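Local coordinates for putative cell invasion protein with MAC/Perforin domain (Bacteroides thetaiotaomicron VPI-5482, PDB 3KK7), which is of unknown function but belongs to the membrane-attack complex/perforin family and may, by analogy, act on membranes in cell invasion, at residues E378-Y383 with V397-T402; K407-N412 with K457-I462; D441-Y446 with N472-K477; Y447-K452 with D511-L516. All blocks are in the same frame, centred on the assembly; numbering follows the deposited sequence.

Overall arrangement
All four contacts lie on the same side of the chain's centre, with their own centres 26 to 34 Å from it. Contacts 1 and 2, centred about 5 Å apart, share one mixed sheet and meet at the carboxylate of E378, which takes a lysine from each segment of contact 2. Contact 4 joins the same sheet through strand 450-454, whose neighbour, strand 376-386, belongs to contact 1. Contact 3 lies about 12 Å from contact 4, centre to centre, and touches it where E476 packs on Y447. F410, from contact 2, also reaches E476 and Y447. Contacts 1 to 3 belong to the D2 domain, whereas contact 4 joins D2 to D3.

Contact 1 (E378-Y383 with V397-T402); sequences EIIKMY and VPVLNT
E378 and N401 meet through their side chains: ND2 of N401 donates to OE2 of E378 at 2.8 Å, arriving from above the carboxylate plane, with the amide and carboxylate planes turned 67° apart. The glutamate gets there because CG stands between its backbone N and carbonyl carbon (chi1 58°) and the chain then runs out extended. Nearby, CG1 of I380 lies 4.1 Å from CG2 of V399, and SE of selenomethionine M382 reaches CG2 of V397 at 4.2 Å. The frame is a β-hairpin of antiparallel strands 376-386 and 392-401. E378 with V399 and I380 with V397 are hydrogen-bonded pairs, two backbone bonds each, V397 N meeting I380 O at 2.8 Å. I379 and P398 form the non-hydrogen-bonded pair between them, where the proline's missing N-H costs no bond to strand 376-386. Outside the hairpin, K457 and K407 form salt bridges with OE1 and OE2 of E378, and K407 also bonds OD1 of N401. Were an alanine here, N401 ND2 would probably lose its acceptor and the two lysines their common counter-charge. I439 of helix 429-443 touches both I379 and P398.

Contact 2 (K407-N412 with K457-I462); sequences KLIFSN and KTINPI
I409 and I459 point at each other tip to tip, their CD1 methyls 3.9 Å apart, across one surface of a mixed β-sheet. Strands 407-411 and 457-459 belong to this one sheet without being neighbours in it; strands 392-401 and 376-386 come between. The short strand axes are 10.9 Å apart and run at 87° to each other, and side chains span the gap. I459 is the central one. Its CG1 stands opposite the backbone N (chi1 -169°), which sends CD1 out to I409 and also to the aliphatic part of K407, where it lies 3.8 Å from CD of that lysine. K407 bends at chi2 and chi4, while K457 runs nearly straight, and the two reach toward each other end to end with NZ of K407 3.1 Å from NZ of K457. They converge because both bind the carboxylate of E378: OE2 takes K407 and OE1 takes K457, and OD1 of N401 gives K407 another acceptor. An alanine in place of I459 would remove the outer part of that side chain and would probably open a gap beside CD1 of I409 and leave the methylenes of K407 without their apolar neighbour. I380 of the intervening hairpin touches both K457 and I459. At the other end the side chain of I409 crosses the ring of P461 obliquely, its CD1 packing closely against CG at 3.4 Å and CB at 3.6 Å.

Contact 3 (D441-Y446 with N472-K477); sequences DEKSKY and NNVDEK
K443 and Y446, near the C-terminal end of helix 429-443, grip E476 in the loop that leads from strand 468-472 to strand 480-484. NZ of K443 forms a salt bridge with OE1 of E476 at 2.7 Å, meeting the syn lone pair of that oxygen, and the two side chains cross at about a right angle. The glutamate turns at its second torsion (chi2 74°), which carries the carboxylate back to the lysine while its CB stays over the aromatic ring. There the CB of E476 makes a CH-π contact, 3.5 Å from the centroid of the Y446 ring and only 9° off the normal. CB of K445 covers the opposite face of that ring, OE1 of E442 lies in plane at its edge, and W518 meets Y446 edge-to-face. The phenol oxygen OH of Y446 also packs obliquely against CG of K477, at 3.2 Å. E476 is buried, with F410 against its side chain, and the bond to K443 probably offsets the cost of holding a carboxylate there. A water extends the link: it accepts from NZ of K443 at 2.6 Å and donates to V474 O at 3.0 Å. The loop itself is shaped by D475, whose OD1 receives the backbone N of K477 at 2.6 Å, nearly along the C-O bond, the signature of an Asx turn.

Contact 4 (Y447-K452 with D511-L516); sequences YQLKIK and DAYGIL
Y447 lies side by side with I515, the two side chains pointing the same way, and CD2 of the ring comes within a tight 3.3 Å of CG2 of the isoleucine. The carbonyl oxygen of Y513 sits at the edge of the same ring, near its plane. CA of Y447 adds a CH···O contact to G514 O at 3.5 Å, and W518 meets the ring with planes at about 50°. At Q448 the backbone N donates to G514 O at 2.8 Å, the one hydrogen bond between the segments. CB of Q448 packs on this same oxygen of G514 at 3.5 Å, and a beta carbon on G514 would probably clash with CB of Q448. L449 then turns inward. With chi1 at 37° its CG is tucked over the backbone, flanked by N and C, and lies 3.2 Å from Y513 O, while CD2 comes to 4.1 Å from CD2 of the Y513 ring. L400 packs on both L449 and Y513, closing this buried apolar cluster. Further on the chain runs into strand 450-454, which pairs in parallel with strand 376-386. Facing it is the end of helix 508-512, and the contact thus joins the sheet of the D2 domain to the D3 domain. The chain leaves that helix with G514 at positive phi and passes to I515, the N-cap of helix 516-521: a glycine-ended Schellman motif leading directly into a new helix.

Contact 1 (E378-Y383 with V397-T402)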
# COMPACT_ATOMS: atom_id res chain seq x y z
N GLU A 378 3.47 -23.51 -16.23
CA GLU A 378 2.47 -24.58 -16.25
C GLU A 378 1.72 -24.50 -17.59
O GLU A 378 1.23 -23.42 -17.96
CB GLU A 378 1.53 -24.50 -15.04
CG GLU A 378 0.74 -23.18 -14.90
CD GLU A 378 -0.10 -23.10 -13.62
OE1 GLU A 378 -0.54 -24.17 -13.16
OE2 GLU A 378 -0.31 -21.97 -13.09
N ILE A 379 1.69 -25.60 -18.34
CA ILE A 379 0.95 -25.66 -19.61
C ILE A 379 -0.43 -26.21 -19.26
O ILE A 379 -0.58 -27.39 -18.91
CB ILE A 379 1.64 -26.58 -20.66
CG1 ILE A 379 3.09 -26.13 -20.91
CG2 ILE A 379 0.83 -26.58 -21.96
CD1 ILE A 379 4.03 -27.23 -21.33
N ILE A 380 -1.43 -25.34 -19.33
CA ILE A 380 -2.76 -25.72 -18.90
C ILE A 380 -3.78 -25.21 -19.91
O ILE A 380 -3.41 -24.84 -21.01
CB ILE A 380 -3.04 -25.19 -17.48
CG1 ILE A 380 -2.91 -23.66 -17.42
CG2 ILE A 380 -2.09 -25.85 -16.48
CD1 ILE A 380 -3.62 -23.01 -16.24
N LYS A 381 -5.04 -25.22 -19.53
CA LYS A 381 -6.13 -24.88 -20.42
C LYS A 381 -6.69 -23.51 -20.09
O LYS A 381 -6.89 -23.19 -18.93
CB LYS A 381 -7.22 -25.95 -20.32
CG LYS A 381 -6.81 -27.27 -20.93
CD LYS A 381 -7.89 -28.34 -20.81
CE LYS A 381 -7.50 -29.59 -21.58
NZ LYS A 381 -8.07 -30.84 -21.02
N MSE A 382 -6.93 -22.70 -21.13
CA MSE A 382 -7.52 -21.37 -21.01
C MSE A 382 -8.88 -21.35 -21.70
O MSE A 382 -9.00 -21.76 -22.85
CB MSE A 382 -6.62 -20.31 -21.64
CG MSE A 382 -7.07 -18.87 -21.45
SE MSE A 382 -6.00 -17.73 -22.63
CE MSE A 382 -7.37 -16.45 -23.25
N TYR A 383 -9.89 -20.90 -20.96
CA TYR A 383 -11.25 -20.86 -21.46
C TYR A 383 -11.34 -19.86 -22.59
O TYR A 383 -10.78 -18.77 -22.50
CB TYR A 383 -12.20 -20.47 -20.33
CG TYR A 383 -13.64 -20.42 -20.76
CD1 TYR A 383 -14.33 -21.58 -21.06
CD2 TYR A 383 -14.31 -19.20 -20.88
CE1 TYR A 383 -15.66 -21.55 -21.47
CE2 TYR A 383 -15.65 -19.17 -21.28
CZ TYR A 383 -16.31 -20.35 -21.57
OH TYR A 383 -17.63 -20.33 -21.96
N VAL A 397 -2.30 -23.46 -23.14
CA VAL A 397 -1.48 -22.26 -22.97
C VAL A 397 -0.35 -22.46 -21.92
O VAL A 397 -0.57 -23.09 -20.88
CB VAL A 397 -2.41 -21.11 -22.54
CG1 VAL A 397 -1.71 -20.18 -21.64
CG2 VAL A 397 -2.95 -20.37 -23.77
N PRO A 398 0.86 -21.94 -22.21
CA PRO A 398 1.88 -21.89 -21.17
C PRO A 398 1.62 -20.68 -20.29
O PRO A 398 1.34 -19.60 -20.81
CB PRO A 398 3.17 -21.71 -21.96
CG PRO A 398 2.77 -21.05 -23.21
CD PRO A 398 1.36 -21.40 -23.48
N VAL A 399 1.70 -20.86 -18.97
CA VAL A 399 1.51 -19.76 -18.02
C VAL A 399 2.73 -19.67 -17.11
O VAL A 399 3.00 -20.57 -16.33
CB VAL A 399 0.23 -19.96 -17.16
CG1 VAL A 399 0.08 -18.83 -16.18
CG2 VAL A 399 -1.01 -20.05 -18.03
N LEU A 400 3.49 -18.58 -17.21
CA LEU A 400 4.63 -18.37 -16.32
C LEU A 400 4.14 -17.91 -14.95
O LEU A 400 3.50 -16.86 -14.84
CB LEU A 400 5.56 -17.32 -16.89
CG LEU A 400 6.77 -16.96 -16.03
CD1 LEU A 400 7.75 -18.16 -15.89
CD2 LEU A 400 7.43 -15.71 -16.62
N ASN A 401 4.42 -18.71 -13.92
CA ASN A 401 4.18 -18.31 -12.54
C ASN A 401 5.43 -17.59 -12.04
O ASN A 401 6.51 -18.21 -12.01
CB ASN A 401 3.83 -19.49 -11.63
CG ASN A 401 2.35 -19.90 -11.73
OD1 ASN A 401 1.63 -19.92 -10.73
ND2 ASN A 401 1.89 -20.23 -12.95
N THR A 402 5.29 -16.31 -11.66
CA THR A 402 6.43 -15.50 -11.24
C THR A 402 6.81 -15.80 -9.80
O THR A 402 6.12 -16.54 -9.13
CB THR A 402 6.14 -13.99 -11.40
OG1 THR A 402 5.16 -13.56 -10.43
CG2 THR A 402 5.64 -13.68 -12.80

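Contact 2 (K407-N412 with K457-I462)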
# COMPACT_ATOMS: atom_id res chain seq x y z
N LYS A 407 0.35 -15.03 -12.41
CA LYS A 407 0.25 -15.94 -13.54
C LYS A 407 0.24 -15.15 -14.84
O LYS A 407 -0.72 -14.44 -15.14
CB LYS A 407 -1.00 -16.84 -13.42
CG LYS A 407 -1.19 -17.43 -12.03
CD LYS A 407 -1.83 -18.81 -12.02
CE LYS A 407 -1.80 -19.42 -10.61
NZ LYS A 407 -1.23 -20.80 -10.57
N LEU A 408 1.33 -15.27 -15.60
CA LEU A 408 1.45 -14.59 -16.89
C LEU A 408 1.13 -15.60 -18.00
O LEU A 408 1.98 -16.36 -18.46
CB LEU A 408 2.85 -13.97 -17.05
CG LEU A 408 3.38 -13.17 -15.83
CD1 LEU A 408 4.77 -12.58 -16.09
CD2 LEU A 408 2.39 -12.07 -15.49
N ILE A 409 -0.14 -15.60 -18.39
CA ILE A 409 -0.66 -16.45 -19.46
C ILE A 409 -0.12 -15.95 -20.79
O ILE A 409 -0.33 -14.80 -21.14
CB ILE A 409 -2.22 -16.35 -19.54
CG1 ILE A 409 -2.88 -16.60 -18.19
CG2 ILE A 409 -2.77 -17.36 -20.52
CD1 ILE A 409 -4.36 -16.20 -18.18
N PHE A 410 0.60 -16.81 -21.52
CA PHE A 410 1.09 -16.52 -22.89
C PHE A 410 0.01 -16.96 -23.88
O PHE A 410 0.03 -18.08 -24.40
CB PHE A 410 2.36 -17.28 -23.19
CG PHE A 410 3.55 -16.92 -22.34
CD1 PHE A 410 3.47 -16.02 -21.30
CD2 PHE A 410 4.76 -17.53 -22.57
CE1 PHE A 410 4.60 -15.73 -20.53
CE2 PHE A 410 5.89 -17.23 -21.81
CZ PHE A 410 5.80 -16.33 -20.79
N SER A 411 -0.93 -16.07 -24.15
CA SER A 411 -2.11 -16.41 -24.94
C SER A 411 -1.87 -16.33 -26.42
O SER A 411 -0.94 -15.65 -26.87
CB SER A 411 -3.27 -15.49 -24.57
OG SER A 411 -2.76 -14.28 -24.02
N ASN A 412 -2.73 -17.03 -27.17
CA ASN A 412 -2.76 -17.01 -28.64
C ASN A 412 -4.06 -16.32 -29.05
O ASN A 412 -5.12 -16.95 -29.06
CB ASN A 412 -2.69 -18.44 -29.23
CG ASN A 412 -1.49 -19.28 -28.69
OD1 ASN A 412 -0.88 -18.93 -27.65
ND2 ASN A 412 -1.16 -20.39 -29.39
N LYS A 457 -6.38 -28.49 -15.20
CA LYS A 457 -6.29 -27.15 -14.62
C LYS A 457 -6.77 -26.12 -15.64
O LYS A 457 -6.26 -26.06 -16.76
CB LYS A 457 -4.87 -26.81 -14.18
CG LYS A 457 -4.83 -25.99 -12.89
CD LYS A 457 -3.49 -25.23 -12.68
CE LYS A 457 -3.33 -24.69 -11.21
NZ LYS A 457 -2.17 -23.74 -10.98
N THR A 458 -7.76 -25.32 -15.27
CA THR A 458 -8.21 -24.22 -16.13
C THR A 458 -7.76 -22.87 -15.56
O THR A 458 -7.55 -22.72 -14.37
CB THR A 458 -9.74 -24.23 -16.31
OG1 THR A 458 -10.37 -24.12 -15.03
CG2 THR A 458 -10.21 -25.50 -17.01
N ILE A 459 -7.57 -21.90 -16.44
CA ILE A 459 -7.35 -20.53 -16.00
C ILE A 459 -8.22 -19.66 -16.90
O ILE A 459 -8.17 -19.79 -18.13
CB ILE A 459 -5.86 -20.13 -16.02
CG1 ILE A 459 -5.66 -18.79 -15.31
CG2 ILE A 459 -5.31 -20.12 -17.43
CD1 ILE A 459 -4.20 -18.45 -15.02
N ASN A 460 -9.04 -18.82 -16.29
CA ASN A 460 -10.01 -18.00 -17.04
C ASN A 460 -9.80 -16.46 -16.88
O ASN A 460 -10.38 -15.83 -16.00
CB ASN A 460 -11.42 -18.41 -16.62
CG ASN A 460 -12.48 -17.73 -17.45
OD1 ASN A 460 -12.27 -17.40 -18.63
ND2 ASN A 460 -13.64 -17.49 -16.83
N PRO A 461 -8.97 -15.87 -17.76
CA PRO A 461 -8.70 -14.42 -17.74
C PRO A 461 -9.76 -13.58 -18.45
O PRO A 461 -9.88 -12.39 -18.15
CB PRO A 461 -7.37 -14.31 -18.49
CG PRO A 461 -7.42 -15.42 -19.49
CD PRO A 461 -8.20 -16.55 -18.83
N ILE A 462 -10.51 -14.18 -19.40
CA ILE A 462 -11.60 -13.49 -20.13
C ILE A 462 -12.74 -13.08 -19.17
O ILE A 462 -13.30 -11.99 -19.31
CB ILE A 462 -12.14 -14.35 -21.37
CG1 ILE A 462 -11.02 -14.61 -22.40
CG2 ILE A 462 -13.36 -13.64 -22.05
CD1 ILE A 462 -11.41 -15.52 -23.59

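Contact 3 (D441-Y446 with N472-K477)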
# COMPACT_ATOMS: atom_id res chain seq x y z
N ASP A 441 9.06 -28.20 -25.52
CA ASP A 441 10.26 -28.25 -26.38
C ASP A 441 10.69 -26.84 -26.75
O ASP A 441 11.88 -26.53 -26.74
CB ASP A 441 10.04 -29.07 -27.66
CG ASP A 441 9.90 -30.58 -27.40
OD1 ASP A 441 10.10 -31.04 -26.25
OD2 ASP A 441 9.58 -31.31 -28.36
N GLU A 442 9.72 -25.98 -27.09
CA GLU A 442 10.03 -24.58 -27.41
C GLU A 442 10.51 -23.78 -26.22
O GLU A 442 11.65 -23.31 -26.20
CB GLU A 442 8.85 -23.86 -28.09
CG GLU A 442 9.01 -23.74 -29.63
CD GLU A 442 10.26 -22.93 -30.03
OE1 GLU A 442 10.48 -21.81 -29.46
OE2 GLU A 442 11.02 -23.41 -30.90
N LYS A 443 9.66 -23.61 -25.22
CA LYS A 443 10.01 -22.77 -24.07
C LYS A 443 11.29 -23.26 -23.37
O LYS A 443 12.09 -22.45 -22.88
CB LYS A 443 8.84 -22.66 -23.07
CG LYS A 443 7.56 -21.97 -23.61
CD LYS A 443 7.85 -20.75 -24.49
CE LYS A 443 6.61 -19.91 -24.75
NZ LYS A 443 6.73 -19.14 -25.99
N SER A 444 11.49 -24.57 -23.37
CA SER A 444 12.71 -25.19 -22.83
C SER A 444 14.01 -24.59 -23.40
O SER A 444 15.05 -24.64 -22.76
CB SER A 444 12.67 -26.70 -23.13
OG SER A 444 13.63 -27.41 -22.40
N LYS A 445 13.95 -24.04 -24.61
CA LYS A 445 15.12 -23.40 -25.24
C LYS A 445 15.55 -22.12 -24.50
O LYS A 445 16.69 -21.70 -24.63
CB LYS A 445 14.83 -23.02 -26.70
CG LYS A 445 14.59 -24.17 -27.70
CD LYS A 445 13.84 -23.62 -28.96
CE LYS A 445 14.31 -24.20 -30.30
NZ LYS A 445 13.86 -25.58 -30.53
N TYR A 446 14.62 -21.52 -23.76
CA TYR A 446 14.84 -20.23 -23.11
C TYR A 446 14.78 -20.30 -21.57
O TYR A 446 15.45 -19.52 -20.89
CB TYR A 446 13.82 -19.21 -23.66
CG TYR A 446 13.72 -19.24 -25.16
CD1 TYR A 446 14.65 -18.57 -25.96
CD2 TYR A 446 12.72 -19.97 -25.80
CE1 TYR A 446 14.58 -18.62 -27.37
CE2 TYR A 446 12.63 -20.02 -27.21
CZ TYR A 446 13.57 -19.35 -27.98
OH TYR A 446 13.49 -19.40 -29.36
N ASN A 472 -0.41 -11.54 -25.13
CA ASN A 472 -0.59 -12.14 -26.46
C ASN A 472 0.71 -12.22 -27.22
O ASN A 472 1.59 -11.38 -27.01
CB ASN A 472 -1.54 -11.32 -27.32
CG ASN A 472 -2.94 -11.26 -26.77
OD1 ASN A 472 -3.44 -12.24 -26.20
ND2 ASN A 472 -3.60 -10.12 -26.97
N ASN A 473 0.81 -13.20 -28.11
CA ASN A 473 1.94 -13.30 -29.03
C ASN A 473 3.29 -13.23 -28.33
O ASN A 473 4.20 -12.54 -28.81
CB ASN A 473 1.84 -12.17 -30.06
CG ASN A 473 0.48 -12.09 -30.70
OD1 ASN A 473 -0.17 -13.11 -30.92
ND2 ASN A 473 0.03 -10.88 -30.99
N VAL A 474 3.43 -13.93 -27.21
CA VAL A 474 4.72 -13.97 -26.52
C VAL A 474 5.64 -14.76 -27.40
O VAL A 474 5.27 -15.82 -27.90
CB VAL A 474 4.65 -14.59 -25.13
CG1 VAL A 474 6.05 -15.02 -24.70
CG2 VAL A 474 4.05 -13.60 -24.14
N ASP A 475 6.84 -14.22 -27.61
CA ASP A 475 7.83 -14.82 -28.49
C ASP A 475 9.21 -14.45 -27.97
O ASP A 475 9.71 -13.33 -28.17
CB ASP A 475 7.61 -14.38 -29.95
CG ASP A 475 8.68 -14.93 -30.93
OD1 ASP A 475 9.81 -15.29 -30.52
OD2 ASP A 475 8.37 -14.96 -32.14
N GLU A 476 9.83 -15.41 -27.31
CA GLU A 476 11.14 -15.24 -26.72
C GLU A 476 12.20 -14.80 -27.73
O GLU A 476 13.21 -14.22 -27.33
CB GLU A 476 11.56 -16.53 -26.02
CG GLU A 476 10.81 -16.82 -24.71
CD GLU A 476 9.37 -17.29 -24.90
OE1 GLU A 476 9.09 -17.89 -25.94
OE2 GLU A 476 8.52 -17.06 -24.00
N LYS A 477 11.98 -15.03 -29.03
CA LYS A 477 12.97 -14.70 -30.07
C LYS A 477 12.99 -13.22 -30.43
O LYS A 477 13.99 -12.75 -30.99
CB LYS A 477 12.75 -15.48 -31.37
CG LYS A 477 12.61 -16.99 -31.23
CD LYS A 477 12.82 -17.69 -32.58
CE LYS A 477 12.03 -19.00 -32.71
NZ LYS A 477 10.58 -18.73 -33.00
O HOH W 1 4.34 -18.10 -26.23

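Contact 4 (Y447-K452 with D511-L516)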
# COMPACT_ATOMS: atom_id res chain seq x y z
N TYR A 447 13.96 -21.22 -21.04
CA TYR A 447 13.71 -21.31 -19.60
C TYR A 447 14.13 -22.69 -19.10
O TYR A 447 13.75 -23.71 -19.69
CB TYR A 447 12.22 -21.19 -19.29
CG TYR A 447 11.56 -19.88 -19.62
CD1 TYR A 447 11.01 -19.63 -20.88
CD2 TYR A 447 11.39 -18.91 -18.64
CE1 TYR A 447 10.35 -18.41 -21.15
CE2 TYR A 447 10.74 -17.71 -18.91
CZ TYR A 447 10.23 -17.46 -20.15
OH TYR A 447 9.59 -16.27 -20.37
N GLN A 448 14.88 -22.71 -18.00
CA GLN A 448 15.40 -23.94 -17.39
C GLN A 448 14.72 -24.25 -16.05
O GLN A 448 15.25 -25.02 -15.23
CB GLN A 448 16.90 -23.81 -17.15
CG GLN A 448 17.76 -23.95 -18.39
CD GLN A 448 19.21 -24.21 -18.01
OE1 GLN A 448 19.70 -23.68 -17.01
NE2 GLN A 448 19.89 -25.03 -18.80
N LEU A 449 13.55 -23.65 -15.83
CA LEU A 449 12.79 -23.86 -14.61
C LEU A 449 11.84 -25.04 -14.80
O LEU A 449 11.71 -25.58 -15.89
CB LEU A 449 12.04 -22.58 -14.22
CG LEU A 449 11.42 -21.65 -15.27
CD1 LEU A 449 10.44 -22.36 -16.22
CD2 LEU A 449 10.73 -20.48 -14.53
N LYS A 450 11.21 -25.46 -13.70
CA LYS A 450 10.21 -26.51 -13.73
C LYS A 450 9.12 -26.13 -14.74
O LYS A 450 8.54 -25.06 -14.66
CB LYS A 450 9.61 -26.68 -12.33
CG LYS A 450 8.63 -27.87 -12.13
CD LYS A 450 7.61 -27.64 -10.96
CE LYS A 450 8.18 -27.90 -9.55
NZ LYS A 450 7.17 -27.54 -8.50
N ILE A 451 8.92 -26.98 -15.74
CA ILE A 451 7.80 -26.88 -16.66
C ILE A 451 6.91 -28.09 -16.37
O ILE A 451 7.41 -29.23 -16.28
CB ILE A 451 8.24 -26.90 -18.14
CG1 ILE A 451 9.27 -25.80 -18.40
CG2 ILE A 451 7.04 -26.78 -19.07
CD1 ILE A 451 9.78 -25.77 -19.81
N LYS A 452 5.62 -27.84 -16.19
CA LYS A 452 4.66 -28.91 -15.96
C LYS A 452 3.44 -28.67 -16.82
O LYS A 452 3.27 -27.58 -17.36
CB LYS A 452 4.29 -29.01 -14.49
CG LYS A 452 4.04 -27.68 -13.77
CD LYS A 452 3.04 -27.85 -12.61
CE LYS A 452 3.49 -27.15 -11.31
NZ LYS A 452 2.33 -26.88 -10.38
N ASP A 511 18.36 -16.14 -12.64
CA ASP A 511 18.68 -17.52 -12.24
C ASP A 511 17.49 -18.24 -11.57
O ASP A 511 17.30 -19.44 -11.77
CB ASP A 511 19.98 -17.59 -11.38
CG ASP A 511 21.28 -17.71 -12.23
OD1 ASP A 511 21.16 -18.04 -13.44
OD2 ASP A 511 22.41 -17.48 -11.71
N ALA A 512 16.68 -17.50 -10.82
CA ALA A 512 15.46 -18.07 -10.27
C ALA A 512 14.54 -18.55 -11.40
O ALA A 512 13.92 -19.61 -11.29
CB ALA A 512 14.78 -17.08 -9.42
N TYR A 513 14.51 -17.84 -12.52
CA TYR A 513 13.72 -18.28 -13.69
C TYR A 513 14.49 -19.18 -14.66
O TYR A 513 13.93 -19.67 -15.64
CB TYR A 513 13.16 -17.08 -14.44
CG TYR A 513 12.16 -16.26 -13.64
CD1 TYR A 513 12.58 -15.33 -12.70
CD2 TYR A 513 10.80 -16.39 -13.86
CE1 TYR A 513 11.66 -14.57 -11.99
CE2 TYR A 513 9.88 -15.63 -13.16
CZ TYR A 513 10.30 -14.72 -12.23
OH TYR A 513 9.36 -13.98 -11.55
N GLY A 514 15.77 -19.40 -14.38
CA GLY A 514 16.63 -20.21 -15.27
C GLY A 514 16.65 -19.64 -16.68
O GLY A 514 16.44 -20.38 -17.64
N ILE A 515 16.86 -18.33 -16.78
CA ILE A 515 16.83 -17.60 -18.05
C ILE A 515 18.09 -16.75 -18.28
O ILE A 515 18.15 -15.94 -19.20
CB ILE A 515 15.56 -16.67 -18.17
CG1 ILE A 515 15.56 -15.57 -17.10
CG2 ILE A 515 14.28 -17.48 -18.07
CD1 ILE A 515 14.40 -14.69 -17.20
N LEU A 516 19.11 -16.96 -17.45
CA LEU A 516 20.29 -16.13 -17.51
C LEU A 516 20.96 -16.26 -18.88
O LEU A 516 21.34 -15.26 -19.48
CB LEU A 516 21.25 -16.50 -16.39
CG LEU A 516 22.49 -15.61 -16.24
CD1 LEU A 516 22.15 -14.10 -16.36
CD2 LEU A 516 23.19 -15.95 -14.90